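Local coordinates for protein catalase (Bacillus pumilus, PDB 4QOM) that catalyses the breakdown of hydrogen peroxide to water and oxygen at a buried haem, as a tetramer of identical subunits, at residues S104-R109 against H242-L247; F95-H100 against L108-G113; P52-H57 against E312-T317. All coordinates share one frame; numbering follows the deposited sequence.

Interaction 1. Residues S104-R109 against H242-L247; sequences SPETLR and HATRDL. With PYG (benzene-1,2,3-triol), chain G.
The carboxylate of Glu106, sent in from a distant loop, grips the first turn of helix 242-252 through both of its oxygens. Glu106 OE1 takes the amide N of Thr244 at 2.8 Å (N-H...O 163°) on its syn side, together with a weak bond from Ala243 N. Glu106 OE2 accepts from Thr244 OG1 at 2.7 Å and has a second partner in Tyr191 OH. With CG anti to its own carbonyl carbon (chi1 -71°) and the chain extended beyond, Glu106 reaches straight to the helix start, where amides pointing out of the turn would probably favour its negative charge. Beside this grip, His242 lies with Ala243 CB over one ring face and Glu106 O near the ring edge, 3.4 Å from His242 CE1. A water bonded to His242 N and ND1, and weakly to Glu106 N, fills in between, while His242 NE2 is held by Ala189 O. Thr107 CG2 packs at 3.9 Å from His242 ND1, while Thr107 OG1 is hydrogen-bonded to Gln236. The contact thus ties the loop between strands 88-96 and 113-120 to the start of helix 242-252, with Ile235 of helix 229-236 touching both Thr107 and His242.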
loop_
_atom_site.group_PDB
_atom_site.type_symbol
_atom_site.label_atom_id
_atom_site.label_comp_id
_atom_site.label_asym_id
_atom_site.label_seq_id
_atom_site.Cartn_x
_atom_site.Cartn_y
_atom_site.Cartn_z
ATOM N N SER A 104 7.017 -8.710 21.918
ATOM C CA SER A 104 6.913 -8.381 23.368
ATOM C C SER A 104 6.751 -9.627 24.208
ATOM O O SER A 104 6.315 -10.679 23.735
ATOM C CB SER A 104 5.778 -7.374 23.632
ATOM O OG SER A 104 4.503 -7.899 23.243
ATOM N N PRO A 105 7.028 -9.528 25.486
ATOM C CA PRO A 105 6.989 -10.775 26.306
ATOM C C PRO A 105 5.553 -11.266 26.548
ATOM O O PRO A 105 4.616 -10.504 26.619
ATOM C CB PRO A 105 7.662 -10.330 27.632
ATOM C CG PRO A 105 8.459 -9.123 27.292
ATOM C CD PRO A 105 7.660 -8.420 26.227
ATOM N N GLU A 106 5.452 -12.557 26.776
ATOM C CA GLU A 106 4.203 -13.179 27.077
ATOM C C GLU A 106 3.941 -13.349 28.582
ATOM O O GLU A 106 2.958 -14.049 28.978
ATOM C CB GLU A 106 4.085 -14.503 26.304
ATOM C CG GLU A 106 3.886 -14.297 24.818
ATOM C CD GLU A 106 4.005 -15.567 24.019
ATOM O OE1 GLU A 106 4.842 -16.441 24.349
ATOM O OE2 GLU A 106 3.295 -15.708 22.989
ATOM N N THR A 107 4.742 -12.665 29.378
ATOM C CA THR A 107 4.672 -12.642 30.854
ATOM C C THR A 107 4.019 -11.343 31.332
ATOM O O THR A 107 3.952 -11.115 32.549
ATOM C CB THR A 107 6.085 -12.722 31.446
ATOM O OG1 THR A 107 6.971 -11.933 30.627
ATOM C CG2 THR A 107 6.604 -14.141 31.423
ATOM N N LEU A 108 3.546 -10.483 30.417
ATOM C CA LEU A 108 2.961 -9.194 30.842
ATOM C C LEU A 108 1.504 -9.426 31.297
ATOM O O LEU A 108 0.812 -10.312 30.782
ATOM C CB LEU A 108 2.981 -8.194 29.721
ATOM C CG LEU A 108 4.342 -7.961 29.057
ATOM C CD1 LEU A 108 4.205 -6.865 28.027
ATOM C CD2 LEU A 108 5.378 -7.602 30.119
ATOM N N ARG A 109 1.010 -8.528 32.129
ATOM C CA ARG A 109 -0.428 -8.481 32.448
ATOM C C ARG A 109 -1.271 -8.000 31.249
ATOM O O ARG A 109 -0.921 -7.035 30.582
ATOM C CB ARG A 109 -0.692 -7.585 33.679
ATOM C CG ARG A 109 -2.157 -7.570 34.133
ATOM C CD ARG A 109 -2.405 -6.840 35.447
ATOM N NE ARG A 109 -1.455 -7.297 36.465
ATOM C CZ ARG A 109 -1.551 -8.430 37.176
ATOM N NH1 ARG A 109 -2.587 -9.254 37.097
ATOM N NH2 ARG A 109 -0.551 -8.759 37.982
ATOM N N HIS A 242 7.482 -17.512 26.150
ATOM C CA HIS A 242 7.284 -18.822 26.782
ATOM C C HIS A 242 5.959 -19.510 26.411
ATOM O O HIS A 242 5.880 -20.755 26.408
ATOM C CB HIS A 242 7.415 -18.719 28.308
ATOM C CG HIS A 242 6.135 -18.300 28.968
ATOM N ND1 HIS A 242 5.710 -16.998 28.992
ATOM C CD2 HIS A 242 5.171 -19.021 29.584
ATOM C CE1 HIS A 242 4.564 -16.921 29.618
ATOM N NE2 HIS A 242 4.215 -18.134 30.002
ATOM N N ALA A 243 4.906 -18.712 26.117
ATOM C CA ALA A 243 3.573 -19.250 25.863
ATOM C C ALA A 243 3.558 -19.769 24.426
ATOM O O ALA A 243 3.008 -20.813 24.166
ATOM C CB ALA A 243 2.474 -18.216 26.096
ATOM N N THR A 244 4.197 -19.042 23.524
ATOM C CA THR A 244 4.302 -19.498 22.132
ATOM C C THR A 244 5.088 -20.817 22.123
ATOM O O THR A 244 4.727 -21.777 21.425
ATOM C CB THR A 244 5.026 -18.391 21.275
ATOM O OG1 THR A 244 4.103 -17.330 21.010
ATOM C CG2 THR A 244 5.522 -18.913 19.959
ATOM N N ARG A 245 6.183 -20.861 22.873
ATOM C CA ARG A 245 7.014 -22.050 22.967
ATOM C C ARG A 245 6.251 -23.262 23.495
ATOM O O ARG A 245 6.289 -24.354 22.927
ATOM C CB ARG A 245 8.217 -21.768 23.868
ATOM C CG ARG A 245 9.225 -22.898 23.926
ATOM C CD ARG A 245 10.267 -22.638 24.989
ATOM N NE ARG A 245 10.991 -21.353 24.821
ATOM C CZ ARG A 245 12.078 -21.159 24.092
ATOM N NH1 ARG A 245 12.598 -22.115 23.338
ATOM N NH2 ARG A 245 12.663 -19.978 24.103
ATOM N N ASP A 246 5.494 -23.000 24.548
ATOM C CA ASP A 246 4.734 -24.021 25.231
ATOM C C ASP A 246 3.642 -24.632 24.336
ATOM O O ASP A 246 3.511 -25.845 24.270
ATOM C CB ASP A 246 4.120 -23.448 26.509
ATOM C CG ASP A 246 3.107 -24.390 27.160
ATOM O OD1 ASP A 246 3.554 -25.233 27.978
ATOM O OD2 ASP A 246 1.910 -24.307 26.803
ATOM N N LEU A 247 2.932 -23.782 23.569
ATOM C CA LEU A 247 1.915 -24.272 22.688
ATOM C C LEU A 247 2.514 -25.166 21.600
ATOM O O LEU A 247 1.989 -26.264 21.337
ATOM C CB LEU A 247 1.119 -23.114 22.080
ATOM C CG LEU A 247 -0.002 -23.518 21.102
ATOM C CD1 LEU A 247 -1.074 -24.344 21.752
ATOM C CD2 LEU A 247 -0.624 -22.278 20.456
HETATM C C1 PYG G . -3.874 -4.143 30.214
HETATM C C2 PYG G . -2.438 -3.965 30.460
HETATM C C3 PYG G . -2.016 -3.487 31.820
HETATM C C4 PYG G . -2.990 -3.237 32.776
HETATM C C5 PYG G . -4.323 -3.401 32.480
HETATM C C6 PYG G . -4.761 -3.844 31.231
HETATM O O1 PYG G . -4.409 -4.553 29.027
HETATM O O2 PYG G . -1.549 -4.197 29.455
HETATM O O3 PYG G . -0.694 -3.288 32.213
HETATM O O HOH W 1 7.302 -15.087 27.811
#

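Interaction 2. Residues F95-H100 against L108-G113; sequences FSTVIH and LRDPRG. With PYG (benzene-1,2,3-triol), chain G; PYG (benzene-1,2,3-triol), chain H.
Ser96 and Gly113 form an antiparallel hydrogen-bonded pair, joined by Gly113 N to Ser96 O (2.8 Å) and Ser96 N to Gly113 O (3.2 Å), where the end of strand 88-96 meets the start of strand 113-120. CA-H...O contacts from Arg112 to Ser96 O and from Phe95 to Gly113 O flank the pair. Past it the regular pairing stops, and the carboxylate of Asp110 takes over the bonding to the loop that follows Ser96. Two successive amides converge on Asp110 OD2 from the same face of its plane: Ile99 N at 2.9 Å, almost straight (172°) and on the syn side, and Val98 N at 3.0 Å from well above the plane. A water held by His100 N donates a further bond to OD2. The other oxygen, OD1, faces a bound pyrogallol, whose O1 lies unusually close to it. Val98, with CG1 anti to its backbone N (chi1 179°), sets that methyl against the ring of a second pyrogallol and rests CG2 on Pro111 O. Arg112 bends back to clasp Leu108 O end-on with NH1 and NH2, and NH1 also reaches Asp110 O. This probably helps to keep the chain around Asp110 folded, while Thr97 CG2 lies over one guanidinium face. The Leu108 and His100 side chains cross at about a right angle, Leu108 CD1 being the atom in touch. A valine and an aspartate in contact, each touching a bound pyrogallol, are consistent with the main access channel of haem catalases, which descends to the distal side of the haem.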
loop_
_atom_site.group_PDB
_atom_site.type_symbol
_atom_site.label_atom_id
_atom_site.label_comp_id
_atom_site.label_asym_id
_atom_site.label_seq_id
_atom_site.Cartn_x
_atom_site.Cartn_y
_atom_site.Cartn_z
ATOM N N PHE A 95 -3.991 -17.558 19.615
ATOM C CA PHE A 95 -3.945 -16.994 20.966
ATOM C C PHE A 95 -3.016 -15.805 20.975
ATOM O O PHE A 95 -2.095 -15.712 20.129
ATOM C CB PHE A 95 -3.438 -18.036 21.976
ATOM C CG PHE A 95 -4.252 -19.296 22.044
ATOM C CD1 PHE A 95 -5.503 -19.322 22.667
ATOM C CD2 PHE A 95 -3.754 -20.475 21.561
ATOM C CE1 PHE A 95 -6.210 -20.500 22.733
ATOM C CE2 PHE A 95 -4.448 -21.645 21.649
ATOM C CZ PHE A 95 -5.670 -21.668 22.250
ATOM N N SER A 96 -3.206 -14.855 21.917
ATOM C CA SER A 96 -2.463 -13.612 21.844
ATOM C C SER A 96 -2.438 -12.875 23.197
ATOM O O SER A 96 -3.310 -13.090 24.060
ATOM C CB SER A 96 -3.058 -12.758 20.711
ATOM O OG SER A 96 -4.428 -12.526 20.929
ATOM N N THR A 97 -1.471 -11.989 23.378
ATOM C CA THR A 97 -1.624 -10.903 24.324
ATOM C C THR A 97 -2.402 -9.754 23.654
ATOM O O THR A 97 -3.005 -9.944 22.569
ATOM C CB THR A 97 -0.286 -10.485 24.898
ATOM O OG1 THR A 97 0.550 -9.953 23.876
ATOM C CG2 THR A 97 0.410 -11.713 25.586
ATOM N N VAL A 98 -2.402 -8.570 24.249
ATOM C CA VAL A 98 -3.180 -7.459 23.693
ATOM C C VAL A 98 -2.367 -6.241 23.293
ATOM O O VAL A 98 -2.472 -5.785 22.174
ATOM C CB VAL A 98 -4.300 -7.023 24.639
ATOM C CG1 VAL A 98 -5.060 -5.850 24.034
ATOM C CG2 VAL A 98 -5.204 -8.209 24.903
ATOM N N ILE A 99 -1.708 -5.606 24.284
ATOM C CA ILE A 99 -1.283 -4.231 24.163
ATOM C C ILE A 99 0.059 -4.069 23.440
ATOM O O ILE A 99 0.212 -3.206 22.577
ATOM C CB ILE A 99 -1.283 -3.527 25.483
ATOM C CG1 ILE A 99 -2.796 -3.322 25.935
ATOM C CG2 ILE A 99 -0.609 -2.195 25.388
ATOM C CD1 ILE A 99 -3.673 -2.395 25.062
ATOM N N HIS A 100 1.051 -4.832 23.836
ATOM C CA HIS A 100 2.400 -4.569 23.305
ATOM C C HIS A 100 2.616 -5.142 21.941
ATOM O O HIS A 100 1.852 -5.990 21.474
ATOM C CB HIS A 100 3.495 -4.960 24.318
ATOM C CG HIS A 100 3.490 -4.110 25.529
ATOM N ND1 HIS A 100 4.232 -2.946 25.666
ATOM C CD2 HIS A 100 2.679 -4.169 26.600
ATOM C CE1 HIS A 100 3.963 -2.395 26.834
ATOM N NE2 HIS A 100 3.025 -3.123 27.425
ATOM N N LEU A 108 3.546 -10.483 30.417
ATOM C CA LEU A 108 2.961 -9.194 30.842
ATOM C C LEU A 108 1.504 -9.426 31.297
ATOM O O LEU A 108 0.812 -10.312 30.782
ATOM C CB LEU A 108 2.981 -8.194 29.721
ATOM C CG LEU A 108 4.342 -7.961 29.057
ATOM C CD1 LEU A 108 4.205 -6.865 28.027
ATOM C CD2 LEU A 108 5.378 -7.602 30.119
ATOM N N ARG A 109 1.010 -8.528 32.129
ATOM C CA ARG A 109 -0.428 -8.481 32.448
ATOM C C ARG A 109 -1.271 -8.000 31.249
ATOM O O ARG A 109 -0.921 -7.035 30.582
ATOM C CB ARG A 109 -0.692 -7.585 33.679
ATOM C CG ARG A 109 -2.157 -7.570 34.133
ATOM C CD ARG A 109 -2.405 -6.840 35.447
ATOM N NE ARG A 109 -1.455 -7.297 36.465
ATOM C CZ ARG A 109 -1.551 -8.430 37.176
ATOM N NH1 ARG A 109 -2.587 -9.254 37.097
ATOM N NH2 ARG A 109 -0.551 -8.759 37.982
ATOM N N ASP A 110 -2.359 -8.690 30.978
ATOM C CA ASP A 110 -3.187 -8.419 29.763
ATOM C C ASP A 110 -4.290 -9.482 29.737
ATOM O O ASP A 110 -4.058 -10.620 30.098
ATOM C CB ASP A 110 -2.323 -8.538 28.466
ATOM C CG ASP A 110 -2.174 -7.223 27.682
ATOM O OD1 ASP A 110 -2.810 -6.163 28.010
ATOM O OD2 ASP A 110 -1.336 -7.239 26.707
ATOM N N PRO A 111 -5.462 -9.113 29.211
ATOM C CA PRO A 111 -6.311 -10.196 28.665
ATOM C C PRO A 111 -5.518 -10.996 27.642
ATOM O O PRO A 111 -4.570 -10.471 27.069
ATOM C CB PRO A 111 -7.484 -9.450 28.023
ATOM C CG PRO A 111 -7.379 -8.090 28.613
ATOM C CD PRO A 111 -5.951 -7.820 28.757
ATOM N N ARG A 112 -5.967 -12.218 27.396
ATOM C CA ARG A 112 -5.443 -13.015 26.307
ATOM C C ARG A 112 -6.532 -13.238 25.276
ATOM O O ARG A 112 -7.647 -13.611 25.614
ATOM C CB ARG A 112 -4.909 -14.345 26.839
ATOM C CG ARG A 112 -3.430 -14.390 27.111
ATOM C CD ARG A 112 -2.952 -13.327 28.085
ATOM N NE ARG A 112 -1.534 -13.476 28.347
ATOM C CZ ARG A 112 -0.859 -12.674 29.150
ATOM N NH1 ARG A 112 -1.467 -11.658 29.740
ATOM N NH2 ARG A 112 0.455 -12.842 29.308
ATOM N N GLY A 113 -6.147 -13.068 24.017
ATOM C CA GLY A 113 -7.015 -13.431 22.931
ATOM C C GLY A 113 -7.137 -14.907 22.705
ATOM O O GLY A 113 -6.160 -15.669 22.939
HETATM C C1 PYG G . -3.874 -4.143 30.214
HETATM C C2 PYG G . -2.438 -3.965 30.460
HETATM C C3 PYG G . -2.016 -3.487 31.820
HETATM C C4 PYG G . -2.990 -3.237 32.776
HETATM C C5 PYG G . -4.323 -3.401 32.480
HETATM C C6 PYG G . -4.761 -3.844 31.231
HETATM O O1 PYG G . -4.409 -4.553 29.027
HETATM O O2 PYG G . -1.549 -4.197 29.455
HETATM O O3 PYG G . -0.694 -3.288 32.213
HETATM C C1 PYG H . -8.647 -5.531 22.763
HETATM C C2 PYG H . -8.778 -6.511 23.835
HETATM C C3 PYG H . -8.511 -6.070 25.206
HETATM C C4 PYG H . -8.133 -4.753 25.498
HETATM C C5 PYG H . -8.001 -3.825 24.459
HETATM C C6 PYG H . -8.246 -4.228 23.150
HETATM O O1 PYG H . -8.942 -5.904 21.457
HETATM O O2 PYG H . -9.131 -7.750 23.542
HETATM O O3 PYG H . -8.608 -6.981 26.148
HETATM O O HOH W 2 1.156 -6.902 25.824
#

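Interaction 3. Residues P52-H57 against E312-T317; sequences PERVVH and EQAAFT. With HEM (protoporphyrin IX containing Fe), chain E; PYG (benzene-1,2,3-triol), chain H.
The Arg54 guanidinium has Glu312 CA, Ala314 CB and a bridging water at its edge in plane; haem propionate oxygen O2D comes in near that plane, and Glu312 O obliquely. The Glu312 carboxylate stands almost perpendicular to it (89°), and the salt bridge from Arg54 NH1 to Glu312 OE1 is long, 3.7 Å. Glu312 O takes weak bonds from Arg54 NH1 and NH2 and a further one from Arg347 NH1; Arg54 NH2 is also hydrogen-bonded to Thr311 O. The water bonded to Arg54 N and NH1 donates to Glu312 OE1, and Lys102 pairs with OE2. Arg54, extended from CG to NE, carries NE to haem O2D (2.6 Å, 150°). A leucine here would probably leave this propionate without one of its charged partners and the Glu312 carboxylate without its long salt bridge. His57 lays one ring face on the haem, C3D beneath its centre, and His57 NE2 is hydrogen-bonded to pyrogallol O2 (2.7 Å), matching the distal histidine of haem catalases. Phe316 CD1 approaches propionate carbon CGD at 3.6 Å. The loop before strand 60-69 is thereby joined to the one after helix 307-312, with Arg54 against Arg347 of helix 331-348 and Ala314 and Phe316 against Phe92 of strand 88-96.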
loop_
_atom_site.group_PDB
_atom_site.type_symbol
_atom_site.label_atom_id
_atom_site.label_comp_id
_atom_site.label_asym_id
_atom_site.label_seq_id
_atom_site.Cartn_x
_atom_site.Cartn_y
_atom_site.Cartn_z
ATOM N N PRO A 52 2.269 -4.539 8.157
ATOM C CA PRO A 52 1.858 -4.023 9.502
ATOM C C PRO A 52 1.367 -5.093 10.470
ATOM O O PRO A 52 0.780 -6.052 10.062
ATOM C CB PRO A 52 0.694 -3.077 9.156
ATOM C CG PRO A 52 0.811 -2.757 7.722
ATOM C CD PRO A 52 1.385 -4.032 7.104
ATOM N N GLU A 53 1.714 -4.946 11.755
ATOM C CA GLU A 53 1.299 -5.869 12.768
ATOM C C GLU A 53 -0.120 -5.498 13.098
ATOM O O GLU A 53 -0.618 -4.385 12.803
ATOM C CB GLU A 53 2.148 -5.888 14.063
ATOM C CG GLU A 53 2.043 -4.661 14.893
ATOM C CD GLU A 53 2.946 -4.683 16.137
ATOM O OE1 GLU A 53 4.020 -5.396 16.159
ATOM O OE2 GLU A 53 2.614 -3.909 17.069
ATOM N N ARG A 54 -0.769 -6.414 13.761
ATOM C CA ARG A 54 -2.158 -6.108 14.190
ATOM C C ARG A 54 -2.164 -4.911 15.140
ATOM O O ARG A 54 -1.281 -4.783 15.993
ATOM C CB ARG A 54 -2.779 -7.309 14.926
ATOM C CG ARG A 54 -3.044 -8.554 14.090
ATOM C CD ARG A 54 -3.195 -9.776 14.999
ATOM N NE ARG A 54 -3.517 -10.981 14.215
ATOM C CZ ARG A 54 -2.685 -11.668 13.464
ATOM N NH1 ARG A 54 -1.447 -11.268 13.280
ATOM N NH2 ARG A 54 -3.124 -12.722 12.777
ATOM N N VAL A 55 -3.164 -4.060 15.030
ATOM C CA VAL A 55 -3.191 -2.857 15.862
ATOM C C VAL A 55 -3.296 -3.179 17.364
ATOM O O VAL A 55 -2.802 -2.405 18.214
ATOM C CB VAL A 55 -4.346 -1.883 15.391
ATOM C CG1 VAL A 55 -5.745 -2.445 15.615
ATOM C CG2 VAL A 55 -4.163 -0.475 15.966
ATOM N N VAL A 56 -3.999 -4.267 17.717
ATOM C CA VAL A 56 -3.915 -4.867 19.054
ATOM C C VAL A 56 -3.785 -6.352 18.870
ATOM O O VAL A 56 -4.053 -6.878 17.758
ATOM C CB VAL A 56 -5.188 -4.538 19.915
ATOM C CG1 VAL A 56 -5.142 -3.107 20.351
ATOM C CG2 VAL A 56 -6.446 -4.817 19.150
ATOM N N HIS A 57 -3.396 -7.065 19.906
ATOM C CA HIS A 57 -3.142 -8.513 19.839
ATOM C C HIS A 57 -2.009 -8.941 18.862
ATOM O O HIS A 57 -2.074 -9.965 18.180
ATOM C CB HIS A 57 -4.400 -9.305 19.544
ATOM C CG HIS A 57 -5.501 -9.191 20.598
ATOM N ND1 HIS A 57 -5.790 -10.209 21.467
ATOM C CD2 HIS A 57 -6.382 -8.199 20.892
ATOM C CE1 HIS A 57 -6.805 -9.872 22.250
ATOM N NE2 HIS A 57 -7.219 -8.670 21.907
ATOM N N GLU A 312 0.571 -15.132 11.184
ATOM C CA GLU A 312 0.580 -13.685 11.072
ATOM C C GLU A 312 -0.489 -13.168 10.158
ATOM O O GLU A 312 -1.049 -12.113 10.409
ATOM C CB GLU A 312 1.944 -13.175 10.679
ATOM C CG GLU A 312 2.138 -11.656 10.684
ATOM C CD GLU A 312 2.115 -11.025 12.065
ATOM O OE1 GLU A 312 1.748 -9.833 12.129
ATOM O OE2 GLU A 312 2.392 -11.725 13.037
ATOM N N GLN A 313 -0.760 -13.890 9.063
ATOM C CA GLN A 313 -1.705 -13.437 8.112
ATOM C C GLN A 313 -3.182 -13.827 8.430
ATOM O O GLN A 313 -4.056 -13.512 7.672
ATOM C CB GLN A 313 -1.394 -13.949 6.689
ATOM C CG GLN A 313 -0.278 -13.213 6.006
ATOM C CD GLN A 313 -0.121 -13.574 4.539
ATOM O OE1 GLN A 313 0.048 -12.677 3.674
ATOM N NE2 GLN A 313 -0.179 -14.827 4.233
ATOM N N ALA A 314 -3.405 -14.573 9.505
ATOM C CA ALA A 314 -4.755 -14.975 9.868
ATOM C C ALA A 314 -5.627 -13.818 10.142
ATOM O O ALA A 314 -5.220 -12.846 10.813
ATOM C CB ALA A 314 -4.695 -15.898 11.092
ATOM N N ALA A 315 -6.840 -13.883 9.643
ATOM C CA ALA A 315 -7.827 -12.833 9.839
ATOM C C ALA A 315 -9.045 -13.426 10.432
ATOM O O ALA A 315 -9.703 -14.235 9.788
ATOM C CB ALA A 315 -8.099 -12.129 8.514
ATOM N N PHE A 316 -9.423 -12.940 11.613
ATOM C CA PHE A 316 -10.719 -13.340 12.257
ATOM C C PHE A 316 -11.623 -12.114 12.353
ATOM O O PHE A 316 -11.147 -10.978 12.479
ATOM C CB PHE A 316 -10.521 -13.857 13.637
ATOM C CG PHE A 316 -9.518 -14.973 13.767
ATOM C CD1 PHE A 316 -8.139 -14.712 13.875
ATOM C CD2 PHE A 316 -9.949 -16.290 13.917
ATOM C CE1 PHE A 316 -7.233 -15.727 14.096
ATOM C CE2 PHE A 316 -8.998 -17.321 14.117
ATOM C CZ PHE A 316 -7.652 -17.053 14.198
ATOM N N THR A 317 -12.942 -12.306 12.305
ATOM C CA THR A 317 -13.853 -11.185 12.537
ATOM C C THR A 317 -15.074 -11.674 13.265
ATOM O O THR A 317 -15.695 -12.697 12.838
ATOM C CB THR A 317 -14.277 -10.428 11.255
ATOM O OG1 THR A 317 -15.255 -9.445 11.584
ATOM C CG2 THR A 317 -14.880 -11.338 10.190
HETATM C CHA HEM E . -7.806 -8.126 17.426
HETATM C CHB HEM E . -10.756 -4.329 17.273
HETATM C CHC HEM E . -12.852 -5.781 21.519
HETATM C CHD HEM E . -10.677 -10.078 20.874
HETATM C C1A HEM E . -8.398 -6.950 17.056
HETATM C C2A HEM E . -7.968 -6.131 15.974
HETATM C C3A HEM E . -8.822 -5.084 15.917
HETATM C C4A HEM E . -9.729 -5.219 16.983
HETATM C CMA HEM E . -8.825 -3.958 14.937
HETATM C CAA HEM E . -6.879 -6.452 15.003
HETATM C CBA HEM E . -7.462 -7.424 13.959
HETATM C CGA HEM E . -6.486 -7.868 12.885
HETATM O O1A HEM E . -6.743 -8.924 12.192
HETATM O O2A HEM E . -5.479 -7.148 12.650
HETATM C C1B HEM E . -11.538 -4.419 18.447
HETATM C C2B HEM E . -12.486 -3.406 18.798
HETATM C C3B HEM E . -13.021 -3.780 19.982
HETATM C C4B HEM E . -12.473 -5.088 20.338
HETATM C CMB HEM E . -12.757 -2.142 18.030
HETATM C CAB HEM E . -14.045 -3.086 20.766
HETATM C CBB HEM E . -14.495 -1.990 20.199
HETATM C C1C HEM E . -12.453 -7.105 21.702
HETATM C C2C HEM E . -13.189 -8.056 22.427
HETATM C C3C HEM E . -12.552 -9.258 22.280
HETATM C C4C HEM E . -11.487 -9.102 21.348
HETATM C CMC HEM E . -14.360 -7.784 23.318
HETATM C CAC HEM E . -12.997 -10.519 22.783
HETATM C CBC HEM E . -14.268 -10.639 23.167
HETATM C C1D HEM E . -9.701 -9.823 19.891
HETATM C C2D HEM E . -8.745 -10.860 19.521
HETATM C C3D HEM E . -7.932 -10.326 18.579
HETATM C C4D HEM E . -8.411 -8.953 18.383
HETATM C CMD HEM E . -8.726 -12.253 20.099
HETATM C CAD HEM E . -6.800 -11.025 17.873
HETATM C CBD HEM E . -7.328 -11.954 16.753
HETATM C CGD HEM E . -6.165 -12.668 16.108
HETATM O O1D HEM E . -5.724 -13.664 16.731
HETATM O O2D HEM E . -5.660 -12.202 15.033
HETATM N NA HEM E . -9.479 -6.402 17.669
HETATM N NB HEM E . -11.630 -5.389 19.348
HETATM N NC HEM E . -11.515 -7.800 20.966
HETATM N ND HEM E . -9.451 -8.707 19.202
HETATM FE FE HEM E . -10.496 -7.128 19.266
HETATM C C1 PYG H . -8.647 -5.531 22.763
HETATM C C2 PYG H . -8.778 -6.511 23.835
HETATM C C3 PYG H . -8.511 -6.070 25.206
HETATM C C4 PYG H . -8.133 -4.753 25.498
HETATM C C5 PYG H . -8.001 -3.825 24.459
HETATM C C6 PYG H . -8.246 -4.228 23.150
HETATM O O1 PYG H . -8.942 -5.904 21.457
HETATM O O2 PYG H . -9.131 -7.750 23.542
HETATM O O3 PYG H . -8.608 -6.981 26.148
HETATM O O HOH W 3 0.085 -8.742 10.315
HETATM O O HOH W 4 0.465 -9.102 14.473
#

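Interactions 1 and 2 overlap on one loop, sharing Leu108 and Arg109; their centres lie about 9 Å apart, and Arg112 NH2 approaches Glu106 O at 2.8 Å. Both also touch the same pyrogallol, the one farther from the haem. Interaction 2 meets interaction 3, about 13 Å away between centres, through His57: His57 ND1 lies 2.7 Å from Ser96 OG and His57 N 2.8 Å from Val98 O, both probable hydrogen bonds that would orient the histidine over the haem. The second pyrogallol touches both of these contacts. Interactions 1 and 3, about 17 Å apart between centres, do not meet directly; interaction 2 lies between them, touching both, with Leu247 CD2 3.8 Å from Phe95 CD2 on the helix side.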